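Local coordinates for protein trichothecene 3-O-acetyltransferase (Gibberella zeae, PDB 3B30) that probably transfers an acetyl group from acetyl-coenzyme A to the 3-hydroxyl group of trichothecene mycotoxins, at residues Q44-F49 against D80-V85; R291-R296 against N311-N316; A381-W386 against F414-P419. All coordinates share one frame; numbering follows the deposited sequence. Where two conformers were deposited one is given.

The three contacts share no segment, and their chemistry follows their place in the fold. Contact 1 is partly buried near the surface. It sets a helix against the edge strand of the five-stranded mixed sheet, mainly through apolar side chains, with no hydrogen bond. Contacts 2 and 3 are buried. Contact 2 pairs two strands of the seven-stranded sheet by backbone hydrogen bonds. Contact 3 packs loops that follow two others and reach strand 399-401 of the five-stranded sheet. Both touch ethyl coenzyme A, and a salt bridge from Asp294 OD2 to Lys382 NZ (2.8 Å) joins them. Contact 1 stands apart, its nearest atoms about 13 Å from contact 2 and 11 Å from contact 3.

Contact 1: residues Q44-F49 against D80-V85; sequences QGLKRF and DVPRVV
Lys47 and Val81 mark the nearest approach of the two backbones, CA to CA 5.8 Å, where helical residues 44-49 pass the loop that runs into strand 83-88. Leu46 carries most of the contact. Its CG stands beside the backbone N and anti to the carbonyl carbon (chi1 -72°), which places the forked end against 80-85. The two methyls divide the work. CD2 rests on the ring of Pro82, with Leu46 CD2 3.9 Å from Pro82 CG, and the ring atoms CB and CD are hardly farther off. The other branch meets Val84, two residues on, with Leu46 CD1 3.9 Å from Val84 CG1. Val81 reaches the helix backbone instead. Its CG1 lies 3.9 Å from Lys47 CA and 4.3 Å from Leu46 O. Lys47 gives little more than CB, and its long chain leads away to a salt bridge with Glu51 of the same helix. Leu46 also touches Leu139 of strand 137-144 and Leu171 of helix 161-176. The contact therefore belongs to the packing of helix 35-52 on the five-stranded mixed sheet, at its outermost strand 83-88. No hydrogen bond links the two segments. Methyls and a proline ring hold them, so the fit depends on shape and on the burial of apolar surface, while the charged end of Lys47 stays outside the contact, at Glu51.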
loop_
_atom_site.group_PDB
_atom_site.type_symbol
_atom_site.label_atom_id
_atom_site.label_comp_id
_atom_site.label_asym_id
_atom_site.label_seq_id
_atom_site.Cartn_x
_atom_site.Cartn_y
_atom_site.Cartn_z
ATOM N N GLN A 44 13.749 15.037 -17.468
ATOM C CA GLN A 44 14.317 14.310 -18.565
ATOM C C GLN A 44 14.032 12.772 -18.444
ATOM O O GLN A 44 13.739 12.133 -19.367
ATOM C CB GLN A 44 15.832 14.635 -18.644
ATOM C CG GLN A 44 16.167 16.007 -19.318
ATOM C CD GLN A 44 17.523 16.788 -18.874
ATOM O OE1 GLN A 44 17.636 17.993 -19.212
ATOM N NE2 GLN A 44 18.435 16.254 -18.238
ATOM N N GLY A 45 14.114 12.284 -17.225
ATOM C CA GLY A 45 13.769 10.933 -16.859
ATOM C C GLY A 45 12.313 10.587 -17.165
ATOM O O GLY A 45 12.032 9.594 -17.797
ATOM N N LEU A 46 11.407 11.442 -16.702
ATOM C CA LEU A 46 9.978 11.267 -17.037
ATOM C C LEU A 46 9.728 11.260 -18.547
ATOM O O LEU A 46 8.900 10.481 -19.056
ATOM C CB LEU A 46 9.111 12.344 -16.375
ATOM C CG LEU A 46 8.909 12.235 -14.865
ATOM C CD1 LEU A 46 8.335 13.532 -14.364
ATOM C CD2 LEU A 46 7.989 11.055 -14.523
ATOM N N LYS A 47 10.430 12.123 -19.286
ATOM C CA LYS A 47 10.249 12.135 -20.741
ATOM C C LYS A 47 10.772 10.848 -21.404
ATOM O O LYS A 47 10.114 10.252 -22.271
ATOM C CB LYS A 47 10.967 13.358 -21.335
ATOM C CG LYS A 47 10.693 13.603 -22.806
ATOM C CD LYS A 47 11.414 14.905 -23.283
ATOM C CE LYS A 47 11.100 15.231 -24.745
ATOM N NZ LYS A 47 11.885 14.398 -25.698
ATOM N N ARG A 48 11.980 10.447 -21.012
ATOM C CA ARG A 48 12.554 9.175 -21.476
ATOM C C ARG A 48 11.668 7.971 -21.151
ATOM O O ARG A 48 11.464 7.060 -21.984
ATOM C CB ARG A 48 13.932 8.978 -20.848
ATOM C CG ARG A 48 14.986 9.671 -21.652
ATOM C CD ARG A 48 16.346 9.066 -21.378
ATOM N NE ARG A 48 16.736 9.488 -20.051
ATOM C CZ ARG A 48 17.462 10.559 -19.799
ATOM N NH1 ARG A 48 17.751 10.852 -18.541
ATOM N NH2 ARG A 48 17.894 11.330 -20.796
ATOM N N PHE A 49 11.140 7.965 -19.939
ATOM C CA PHE A 49 10.275 6.872 -19.511
ATOM C C PHE A 49 9.019 6.796 -20.391
ATOM O O PHE A 49 8.639 5.701 -20.861
ATOM C CB PHE A 49 9.942 7.055 -18.014
ATOM C CG PHE A 49 9.336 5.823 -17.338
ATOM C CD1 PHE A 49 8.851 5.925 -16.028
ATOM C CD2 PHE A 49 9.223 4.609 -18.000
ATOM C CE1 PHE A 49 8.298 4.812 -15.365
ATOM C CE2 PHE A 49 8.648 3.472 -17.336
ATOM C CZ PHE A 49 8.209 3.586 -16.020
ATOM N N ASP A 80 1.543 14.221 -22.549
ATOM C CA ASP A 80 2.796 13.712 -23.148
ATOM C C ASP A 80 3.693 12.976 -22.148
ATOM O O ASP A 80 4.272 11.958 -22.489
ATOM C CB ASP A 80 3.607 14.841 -23.808
ATOM C CG ASP A 80 2.937 15.396 -25.045
ATOM O OD1 ASP A 80 2.206 14.645 -25.714
ATOM O OD2 ASP A 80 3.146 16.591 -25.337
ATOM N N VAL A 81 3.781 13.504 -20.920
ATOM C CA VAL A 81 4.573 12.923 -19.838
ATOM C C VAL A 81 3.717 12.896 -18.561
ATOM O O VAL A 81 2.699 13.624 -18.476
ATOM C CB VAL A 81 5.859 13.748 -19.608
ATOM C CG1 VAL A 81 6.736 13.753 -20.881
ATOM C CG2 VAL A 81 5.501 15.218 -19.205
ATOM N N PRO A 82 4.091 12.051 -17.568
ATOM C CA PRO A 82 3.363 12.116 -16.292
ATOM C C PRO A 82 3.601 13.498 -15.662
ATOM O O PRO A 82 4.692 14.038 -15.802
ATOM C CB PRO A 82 4.048 11.043 -15.446
ATOM C CG PRO A 82 4.716 10.124 -16.459
ATOM C CD PRO A 82 5.155 11.036 -17.541
ATOM N N ARG A 83 2.602 14.051 -14.981
ATOM C CA ARG A 83 2.735 15.392 -14.387
ATOM C C ARG A 83 3.630 15.385 -13.145
ATOM O O ARG A 83 3.369 14.629 -12.211
ATOM C CB ARG A 83 1.354 15.909 -13.962
ATOM C CG ARG A 83 0.388 16.215 -15.095
ATOM C CD ARG A 83 -1.030 16.512 -14.550
ATOM N NE ARG A 83 -1.860 17.175 -15.557
ATOM C CZ ARG A 83 -3.120 17.562 -15.373
ATOM N NH1 ARG A 83 -3.728 17.327 -14.211
ATOM N NH2 ARG A 83 -3.766 18.177 -16.357
ATOM N N VAL A 84 4.637 16.259 -13.107
ATOM C CA VAL A 84 5.335 16.552 -11.839
ATOM C C VAL A 84 5.034 17.975 -11.393
ATOM O O VAL A 84 5.016 18.892 -12.212
ATOM C CB VAL A 84 6.868 16.258 -11.884
ATOM C CG1 VAL A 84 7.585 17.120 -12.926
ATOM C CG2 VAL A 84 7.535 16.391 -10.463
ATOM N N VAL A 85 4.751 18.133 -10.110
ATOM C CA VAL A 85 4.561 19.432 -9.477
ATOM C C VAL A 85 5.843 19.714 -8.698
ATOM O O VAL A 85 6.356 18.840 -8.012
ATOM C CB VAL A 85 3.384 19.386 -8.492
ATOM C CG1 VAL A 85 3.273 20.708 -7.652
ATOM C CG2 VAL A 85 2.092 19.087 -9.237
#

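Contact 2: residues R291-R296 against N311-N316; sequences RAVDAR and NMTYHN. With ETB (Ethyl Coenzyme A), chain B.
Arg291 and Thr313 form a two-way backbone pair. Arg291 N donates to Thr313 O (2.9 Å), and Thr313 N donates to Arg291 O (2.8 Å). Val293 and Asn311 do the same, with Val293 N to Asn311 O and Asn311 N to Val293 O both at 2.9 Å. Ala292 and Met312 are the non-hydrogen-bonded pair between them, and Ala292 bonds to Leu377 of the next strand instead. This is antiparallel pairing at one border of the seven-stranded mixed sheet, where 310-318 is the outermost strand. Asn311 OD1 takes Met312 N of its own strand and Gln211. Asn311 ND2 is bonded to Thr347 OG1, and Met312 O accepts from Arg346. On the same side of the sheet the Arg291 and Thr313 side chains run alongside each other. A water bridges them, accepting from Arg291 NH1 and bonded to Thr313 OG1. Arg291 NH2 forms salt bridges with Asp262 and Asp263. Past the paired region Asp294 N donates to O9P of the ethyl coenzyme A (2.7 Å). Asp294 OD1 is gripped twice, by Arg296 N and Arg296 NH1, from opposite faces of the carboxylate. The first is a capping bond at the turn into helix 296-299, the second part of a salt bridge. Arg296 NH2 forms a salt bridge with Asp160, which by sequence is probably the aspartate of the HxxxD motif of coenzyme A-dependent acyltransferases.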
loop_
_atom_site.group_PDB
_atom_site.type_symbol
_atom_site.label_atom_id
_atom_site.label_comp_id
_atom_site.label_asym_id
_atom_site.label_seq_id
_atom_site.Cartn_x
_atom_site.Cartn_y
_atom_site.Cartn_z
ATOM N N ARG A 291 -5.289 -9.445 5.616
ATOM C CA ARG A 291 -3.894 -9.201 5.270
ATOM C C ARG A 291 -3.689 -9.113 3.741
ATOM O O ARG A 291 -4.041 -10.043 3.018
ATOM C CB ARG A 291 -3.047 -10.324 5.833
ATOM C CG ARG A 291 -1.554 -10.017 5.790
ATOM C CD ARG A 291 -0.766 -11.317 6.027
ATOM N NE ARG A 291 0.649 -11.082 6.330
ATOM C CZ ARG A 291 1.517 -12.044 6.640
ATOM N NH1 ARG A 291 1.106 -13.290 6.680
ATOM N NH2 ARG A 291 2.779 -11.750 6.927
ATOM N N ALA A 292 -3.098 -8.012 3.274
ATOM C CA ALA A 292 -2.814 -7.848 1.846
ATOM C C ALA A 292 -1.689 -8.787 1.418
ATOM O O ALA A 292 -0.654 -8.943 2.120
ATOM C CB ALA A 292 -2.462 -6.415 1.492
ATOM N N VAL A 293 -1.916 -9.433 0.286
ATOM C CA VAL A 293 -0.956 -10.363 -0.290
ATOM C C VAL A 293 -0.757 -10.039 -1.782
ATOM O O VAL A 293 -1.728 -9.920 -2.532
ATOM C CB VAL A 293 -1.413 -11.842 -0.113
ATOM C CG1 VAL A 293 -0.343 -12.802 -0.622
ATOM C CG2 VAL A 293 -1.619 -12.147 1.371
ATOM N N ASP A 294 0.503 -9.908 -2.190
ATOM C CA ASP A 294 0.873 -9.876 -3.616
ATOM C C ASP A 294 0.574 -11.235 -4.237
ATOM O O ASP A 294 1.087 -12.252 -3.777
ATOM C CB ASP A 294 2.387 -9.557 -3.727
ATOM C CG ASP A 294 2.890 -9.492 -5.176
ATOM O OD1 ASP A 294 2.071 -9.523 -6.123
ATOM O OD2 ASP A 294 4.124 -9.375 -5.346
ATOM N N ALA A 295 -0.289 -11.251 -5.261
ATOM C CA ALA A 295 -0.676 -12.466 -5.947
ATOM C C ALA A 295 0.200 -12.818 -7.145
ATOM O O ALA A 295 -0.023 -13.844 -7.784
ATOM C CB ALA A 295 -2.171 -12.418 -6.375
ATOM N N ARG A 296 1.190 -11.985 -7.463
ATOM C CA ARG A 296 2.069 -12.305 -8.594
ATOM C C ARG A 296 2.749 -13.685 -8.471
ATOM O O ARG A 296 2.747 -14.444 -9.438
ATOM C CB ARG A 296 3.131 -11.218 -8.795
ATOM C CG ARG A 296 2.538 -9.906 -9.381
ATOM C CD ARG A 296 3.568 -8.765 -9.223
ATOM N NE ARG A 296 3.003 -7.473 -9.629
ATOM C CZ ARG A 296 2.084 -6.778 -8.956
ATOM N NH1 ARG A 296 1.558 -7.228 -7.806
ATOM N NH2 ARG A 296 1.677 -5.612 -9.442
ATOM N N ASN A 311 -4.502 -9.747 -3.386
ATOM C CA ASN A 311 -5.709 -10.236 -2.747
ATOM C C ASN A 311 -5.482 -10.028 -1.257
ATOM O O ASN A 311 -4.549 -9.326 -0.864
ATOM C CB ASN A 311 -5.920 -11.707 -3.107
ATOM C CG ASN A 311 -7.375 -12.183 -2.939
ATOM O OD1 ASN A 311 -8.185 -11.579 -2.207
ATOM N ND2 ASN A 311 -7.697 -13.281 -3.609
ATOM N N MET A 312 -6.347 -10.590 -0.427
ATOM C CA MET A 312 -6.139 -10.586 1.005
ATOM C C MET A 312 -6.280 -12.034 1.523
ATOM O O MET A 312 -6.864 -12.896 0.841
ATOM C CB MET A 312 -7.152 -9.664 1.695
ATOM C CG MET A 312 -7.001 -8.179 1.272
ATOM S SD MET A 312 -7.499 -7.042 2.539
ATOM C CE MET A 312 -5.956 -6.573 3.251
ATOM N N THR A 313 -5.724 -12.292 2.706
ATOM C CA THR A 313 -6.064 -13.502 3.475
ATOM C C THR A 313 -6.858 -13.026 4.690
ATOM O O THR A 313 -6.659 -11.913 5.173
ATOM C CB THR A 313 -4.811 -14.355 3.895
ATOM O OG1 THR A 313 -3.947 -13.570 4.719
ATOM C CG2 THR A 313 -4.023 -14.869 2.660
ATOM N N TYR A 314 -7.784 -13.864 5.161
ATOM C CA TYR A 314 -8.745 -13.497 6.214
ATOM C C TYR A 314 -8.605 -14.511 7.337
ATOM O O TYR A 314 -8.489 -15.712 7.077
ATOM C CB TYR A 314 -10.206 -13.543 5.683
ATOM C CG TYR A 314 -10.395 -12.578 4.550
ATOM C CD1 TYR A 314 -10.307 -13.010 3.213
ATOM C CD2 TYR A 314 -10.584 -11.211 4.798
ATOM C CE1 TYR A 314 -10.425 -12.089 2.141
ATOM C CE2 TYR A 314 -10.715 -10.286 3.718
ATOM C CZ TYR A 314 -10.607 -10.746 2.412
ATOM O OH TYR A 314 -10.724 -9.860 1.362
ATOM N N HIS A 315 -8.660 -14.006 8.560
ATOM C CA HIS A 315 -8.338 -14.760 9.769
ATOM C C HIS A 315 -9.337 -14.339 10.830
ATOM O O HIS A 315 -9.343 -13.183 11.253
ATOM C CB HIS A 315 -6.908 -14.467 10.207
ATOM C CG HIS A 315 -5.915 -14.653 9.104
ATOM N ND1 HIS A 315 -5.554 -13.627 8.251
ATOM C CD2 HIS A 315 -5.259 -15.756 8.671
ATOM C CE1 HIS A 315 -4.700 -14.090 7.353
ATOM N NE2 HIS A 315 -4.494 -15.370 7.590
ATOM N N ASN A 316 -10.204 -15.268 11.218
ATOM C CA ASN A 316 -11.308 -14.934 12.113
ATOM C C ASN A 316 -11.201 -15.653 13.458
ATOM O O ASN A 316 -10.948 -16.832 13.507
ATOM C CB ASN A 316 -12.631 -15.227 11.434
ATOM C CG ASN A 316 -12.920 -14.248 10.327
ATOM O OD1 ASN A 316 -13.458 -13.185 10.574
ATOM N ND2 ASN A 316 -12.521 -14.589 9.099
HETATM N N1A ETB B . 12.559 -22.357 6.598
HETATM C C2A ETB B . 12.447 -21.250 7.354
HETATM N N3A ETB B . 12.002 -20.093 6.850
HETATM C C4A ETB B . 11.626 -20.013 5.591
HETATM C C5A ETB B . 11.736 -21.108 4.792
HETATM C C6A ETB B . 12.227 -22.315 5.300
HETATM N N6A ETB B . 12.473 -23.356 4.542
HETATM N N7A ETB B . 11.346 -20.734 3.603
HETATM C C8A ETB B . 11.003 -19.453 3.616
HETATM N N9A ETB B . 11.185 -18.994 4.853
HETATM C C1B ETB B . 11.033 -17.641 5.332
HETATM C C2B ETB B . 12.079 -16.710 4.775
HETATM O O2B ETB B . 13.305 -16.891 5.334
HETATM C C3B ETB B . 11.435 -15.369 4.995
HETATM O O3B ETB B . 11.631 -15.036 6.306
HETATM P P3B ETB B . 12.212 -13.730 6.800
HETATM O O7A ETB B . 13.532 -13.941 6.578
HETATM O O8A ETB B . 11.818 -12.657 5.999
HETATM O O9A ETB B . 11.873 -13.608 8.171
HETATM C C4B ETB B . 9.998 -15.723 4.847
HETATM O O4B ETB B . 9.853 -17.084 4.910
HETATM C C5B ETB B . 9.501 -15.190 3.536
HETATM O O5B ETB B . 8.186 -15.485 3.334
HETATM P P1A ETB B . 7.284 -14.696 2.355
HETATM O O1A ETB B . 6.010 -15.352 2.553
HETATM O O2A ETB B . 7.772 -14.772 1.003
HETATM O O3A ETB B . 7.319 -13.176 2.666
HETATM P P2A ETB B . 6.880 -12.390 3.904
HETATM O O4A ETB B . 7.936 -11.512 4.094
HETATM O O5A ETB B . 6.542 -13.262 4.922
HETATM O O6A ETB B . 5.617 -11.615 3.480
HETATM C CBP ETB B . 3.560 -11.161 2.442
HETATM C CCP ETB B . 4.435 -12.217 3.115
HETATM C CDP ETB B . 2.212 -11.764 2.291
HETATM C CEP ETB B . 3.385 -9.861 3.182
HETATM C CAP ETB B . 4.214 -10.785 1.121
HETATM O OAP ETB B . 4.480 -11.887 0.369
HETATM C C9P ETB B . 3.381 -9.786 0.384
HETATM O O9P ETB B . 2.473 -10.308 -0.443
HETATM N N8P ETB B . 3.539 -8.508 0.646
HETATM C C7P ETB B . 2.955 -7.423 -0.072
HETATM C C6P ETB B . 1.518 -7.081 0.256
HETATM C C5P ETB B . 0.995 -5.966 -0.621
HETATM O O5P ETB B . 1.091 -5.947 -1.868
HETATM N N4P ETB B . 0.472 -4.995 0.041
HETATM C C3P ETB B . -0.651 -4.256 -0.444
HETATM O O HOH W 1 -1.418 -14.440 5.627
#

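Contact 3: residues A381-W386 against F414-P419; sequences AKVGLW and FMPKKP. With ETB (Ethyl Coenzyme A), chain B.
Pro416 and Val383 meet at the apolar centre, where Val383 CG2 presses on the proline ring 3.5 Å from Pro416 CG. Leu385 CD1 touches the same CG at 3.9 Å. On its CB side the proline meets the indole, with Trp386 CD1 3.7 Å from Pro416 CB. Lys418 lies over one face of the tryptophan. Its CA sits above the five-membered ring in a CH-pi contact, 3.8 Å from the centroid and 19° off the normal. With CG turned opposite the backbone N (chi1 -170°), the extended lysine chain then slants across the six-membered ring, Lys418 CG near Trp386 CH2. Pro419 CD approaches obliquely, near Trp386 CD2. The indole N-H is satisfied at the ring edge, Trp386 NE1 donating to Pro416 O at 2.9 Å. It comes to that oxygen from well above the carbonyl plane, 69° out. A second bond ties the backbones. Lys417 N donates to Ala381 O at 2.9 Å. Farther out, Lys382 turns from 414-419 to the ligand, with Lys382 CE 3.5 Å from N8P of ethyl coenzyme A, while its NZ forms a salt bridge with Asp294. The two loops follow the neighbouring parallel strands 375-379 and 411-414, beside the coenzyme A site. Residues 381-386 lead directly toward a DFGLG sequence, consistent with the DFGWG motif of BAHD-type acyltransferases.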
loop_
_atom_site.group_PDB
_atom_site.type_symbol
_atom_site.label_atom_id
_atom_site.label_comp_id
_atom_site.label_asym_id
_atom_site.label_seq_id
_atom_site.Cartn_x
_atom_site.Cartn_y
_atom_site.Cartn_z
ATOM N N ALA A 381 6.659 -3.943 3.007
ATOM C CA ALA A 381 8.016 -4.166 3.537
ATOM C C ALA A 381 8.983 -4.627 2.449
ATOM O O ALA A 381 10.142 -4.200 2.442
ATOM C CB ALA A 381 8.004 -5.186 4.702
ATOM N N LYS A 382 8.504 -5.480 1.537
ATOM C CA LYS A 382 9.363 -6.121 0.497
ATOM C C LYS A 382 9.646 -5.280 -0.761
ATOM O O LYS A 382 10.402 -5.718 -1.642
ATOM C CB LYS A 382 8.759 -7.457 0.047
ATOM C CG LYS A 382 7.476 -7.303 -0.808
ATOM C CD LYS A 382 6.887 -8.672 -1.134
ATOM C CE LYS A 382 5.748 -8.577 -2.123
ATOM N NZ LYS A 382 5.969 -9.484 -3.270
ATOM N N VAL A 383 9.038 -4.099 -0.873
ATOM C CA VAL A 383 9.283 -3.293 -2.074
ATOM C C VAL A 383 10.646 -2.582 -2.018
ATOM O O VAL A 383 11.216 -2.431 -0.942
ATOM C CB VAL A 383 8.101 -2.353 -2.475
ATOM C CG1 VAL A 383 6.778 -3.136 -2.566
ATOM C CG2 VAL A 383 7.964 -1.112 -1.552
ATOM N N GLY A 384 11.144 -2.136 -3.174
ATOM C CA GLY A 384 12.567 -1.788 -3.316
ATOM C C GLY A 384 12.948 -0.330 -3.238
ATOM O O GLY A 384 14.074 0.024 -3.575
ATOM N N LEU A 385 12.040 0.508 -2.733
ATOM C CA LEU A 385 12.192 1.983 -2.809
ATOM C C LEU A 385 13.423 2.573 -2.142
ATOM O O LEU A 385 13.917 3.636 -2.580
ATOM C CB LEU A 385 10.925 2.708 -2.327
ATOM C CG LEU A 385 9.687 2.526 -3.220
ATOM C CD1 LEU A 385 8.422 2.617 -2.406
ATOM C CD2 LEU A 385 9.694 3.579 -4.363
ATOM N N TRP A 386 13.936 1.903 -1.100
ATOM C CA TRP A 386 15.168 2.353 -0.430
ATOM C C TRP A 386 16.398 2.375 -1.350
ATOM O O TRP A 386 17.410 3.011 -1.018
ATOM C CB TRP A 386 15.494 1.493 0.807
ATOM C CG TRP A 386 14.642 1.800 1.990
ATOM C CD1 TRP A 386 13.432 1.236 2.293
ATOM C CD2 TRP A 386 14.917 2.746 3.027
ATOM N NE1 TRP A 386 12.944 1.769 3.468
ATOM C CE2 TRP A 386 13.839 2.685 3.949
ATOM C CE3 TRP A 386 15.979 3.625 3.284
ATOM C CZ2 TRP A 386 13.776 3.498 5.112
ATOM C CZ3 TRP A 386 15.919 4.422 4.456
ATOM C CH2 TRP A 386 14.835 4.335 5.350
ATOM N N PHE A 414 2.900 -1.559 6.665
ATOM C CA PHE A 414 4.358 -1.588 6.919
ATOM C C PHE A 414 5.033 -0.818 5.789
ATOM O O PHE A 414 4.707 -1.010 4.608
ATOM C CB PHE A 414 4.946 -3.003 6.941
ATOM C CG PHE A 414 4.378 -3.902 8.026
ATOM C CD1 PHE A 414 3.750 -3.355 9.146
ATOM C CD2 PHE A 414 4.505 -5.286 7.928
ATOM C CE1 PHE A 414 3.199 -4.203 10.138
ATOM C CE2 PHE A 414 3.974 -6.133 8.917
ATOM C CZ PHE A 414 3.323 -5.580 10.010
ATOM N N MET A 415 5.983 0.028 6.154
ATOM C CA MET A 415 6.778 0.719 5.144
ATOM C C MET A 415 7.747 -0.261 4.476
ATOM O O MET A 415 7.995 -1.341 5.027
ATOM C CB MET A 415 7.525 1.866 5.783
ATOM C CG MET A 415 6.606 2.940 6.427
ATOM S SD MET A 415 5.453 3.696 5.257
ATOM C CE MET A 415 3.864 2.957 5.665
ATOM N N PRO A 416 8.288 0.113 3.298
ATOM C CA PRO A 416 9.433 -0.613 2.779
ATOM C C PRO A 416 10.456 -0.735 3.907
ATOM O O PRO A 416 10.757 0.254 4.626
ATOM C CB PRO A 416 9.936 0.289 1.628
ATOM C CG PRO A 416 8.695 0.990 1.154
ATOM C CD PRO A 416 7.887 1.241 2.416
ATOM N N LYS A 417 10.939 -1.953 4.098
ATOM C CA LYS A 417 11.851 -2.284 5.181
ATOM C C LYS A 417 13.150 -1.550 4.921
ATOM O O LYS A 417 13.669 -1.595 3.801
ATOM C CB LYS A 417 12.125 -3.792 5.165
ATOM C CG LYS A 417 13.091 -4.284 6.243
ATOM C CD LYS A 417 13.372 -5.805 6.116
ATOM C CE LYS A 417 14.355 -6.131 4.981
ATOM N NZ LYS A 417 15.686 -5.500 5.277
ATOM N N LYS A 418 13.682 -0.892 5.949
ATOM C CA LYS A 418 14.981 -0.252 5.833
ATOM C C LYS A 418 16.039 -1.345 5.582
ATOM O O LYS A 418 15.899 -2.460 6.095
ATOM C CB LYS A 418 15.266 0.571 7.096
ATOM C CG LYS A 418 16.485 1.468 6.996
ATOM C CD LYS A 418 16.588 2.384 8.176
ATOM C CE LYS A 418 17.841 3.224 8.083
ATOM N NZ LYS A 418 17.894 4.043 9.317
ATOM N N PRO A 419 17.092 -1.048 4.786
ATOM C CA PRO A 419 18.097 -2.093 4.525
ATOM C C PRO A 419 18.708 -2.821 5.748
ATOM O O PRO A 419 19.013 -4.011 5.648
ATOM C CB PRO A 419 19.171 -1.333 3.748
ATOM C CG PRO A 419 18.359 -0.325 2.970
ATOM C CD PRO A 419 17.418 0.183 4.036
HETATM N N1A ETB B . 12.559 -22.357 6.598
HETATM C C2A ETB B . 12.447 -21.250 7.354
HETATM N N3A ETB B . 12.002 -20.093 6.850
HETATM C C4A ETB B . 11.626 -20.013 5.591
HETATM C C5A ETB B . 11.736 -21.108 4.792
HETATM C C6A ETB B . 12.227 -22.315 5.300
HETATM N N6A ETB B . 12.473 -23.356 4.542
HETATM N N7A ETB B . 11.346 -20.734 3.603
HETATM C C8A ETB B . 11.003 -19.453 3.616
HETATM N N9A ETB B . 11.185 -18.994 4.853
HETATM C C1B ETB B . 11.033 -17.641 5.332
HETATM C C2B ETB B . 12.079 -16.710 4.775
HETATM O O2B ETB B . 13.305 -16.891 5.334
HETATM C C3B ETB B . 11.435 -15.369 4.995
HETATM O O3B ETB B . 11.631 -15.036 6.306
HETATM P P3B ETB B . 12.212 -13.730 6.800
HETATM O O7A ETB B . 13.532 -13.941 6.578
HETATM O O8A ETB B . 11.818 -12.657 5.999
HETATM O O9A ETB B . 11.873 -13.608 8.171
HETATM C C4B ETB B . 9.998 -15.723 4.847
HETATM O O4B ETB B . 9.853 -17.084 4.910
HETATM C C5B ETB B . 9.501 -15.190 3.536
HETATM O O5B ETB B . 8.186 -15.485 3.334
HETATM P P1A ETB B . 7.284 -14.696 2.355
HETATM O O1A ETB B . 6.010 -15.352 2.553
HETATM O O2A ETB B . 7.772 -14.772 1.003
HETATM O O3A ETB B . 7.319 -13.176 2.666
HETATM P P2A ETB B . 6.880 -12.390 3.904
HETATM O O4A ETB B . 7.936 -11.512 4.094
HETATM O O5A ETB B . 6.542 -13.262 4.922
HETATM O O6A ETB B . 5.617 -11.615 3.480
HETATM C CBP ETB B . 3.560 -11.161 2.442
HETATM C CCP ETB B . 4.435 -12.217 3.115
HETATM C CDP ETB B . 2.212 -11.764 2.291
HETATM C CEP ETB B . 3.385 -9.861 3.182
HETATM C CAP ETB B . 4.214 -10.785 1.121
HETATM O OAP ETB B . 4.480 -11.887 0.369
HETATM C C9P ETB B . 3.381 -9.786 0.384
HETATM O O9P ETB B . 2.473 -10.308 -0.443
HETATM N N8P ETB B . 3.539 -8.508 0.646
HETATM C C7P ETB B . 2.955 -7.423 -0.072
HETATM C C6P ETB B . 1.518 -7.081 0.256
HETATM C C5P ETB B . 0.995 -5.966 -0.621
HETATM O O5P ETB B . 1.091 -5.947 -1.868
HETATM N N4P ETB B . 0.472 -4.995 0.041
HETATM C C3P ETB B . -0.651 -4.256 -0.444
#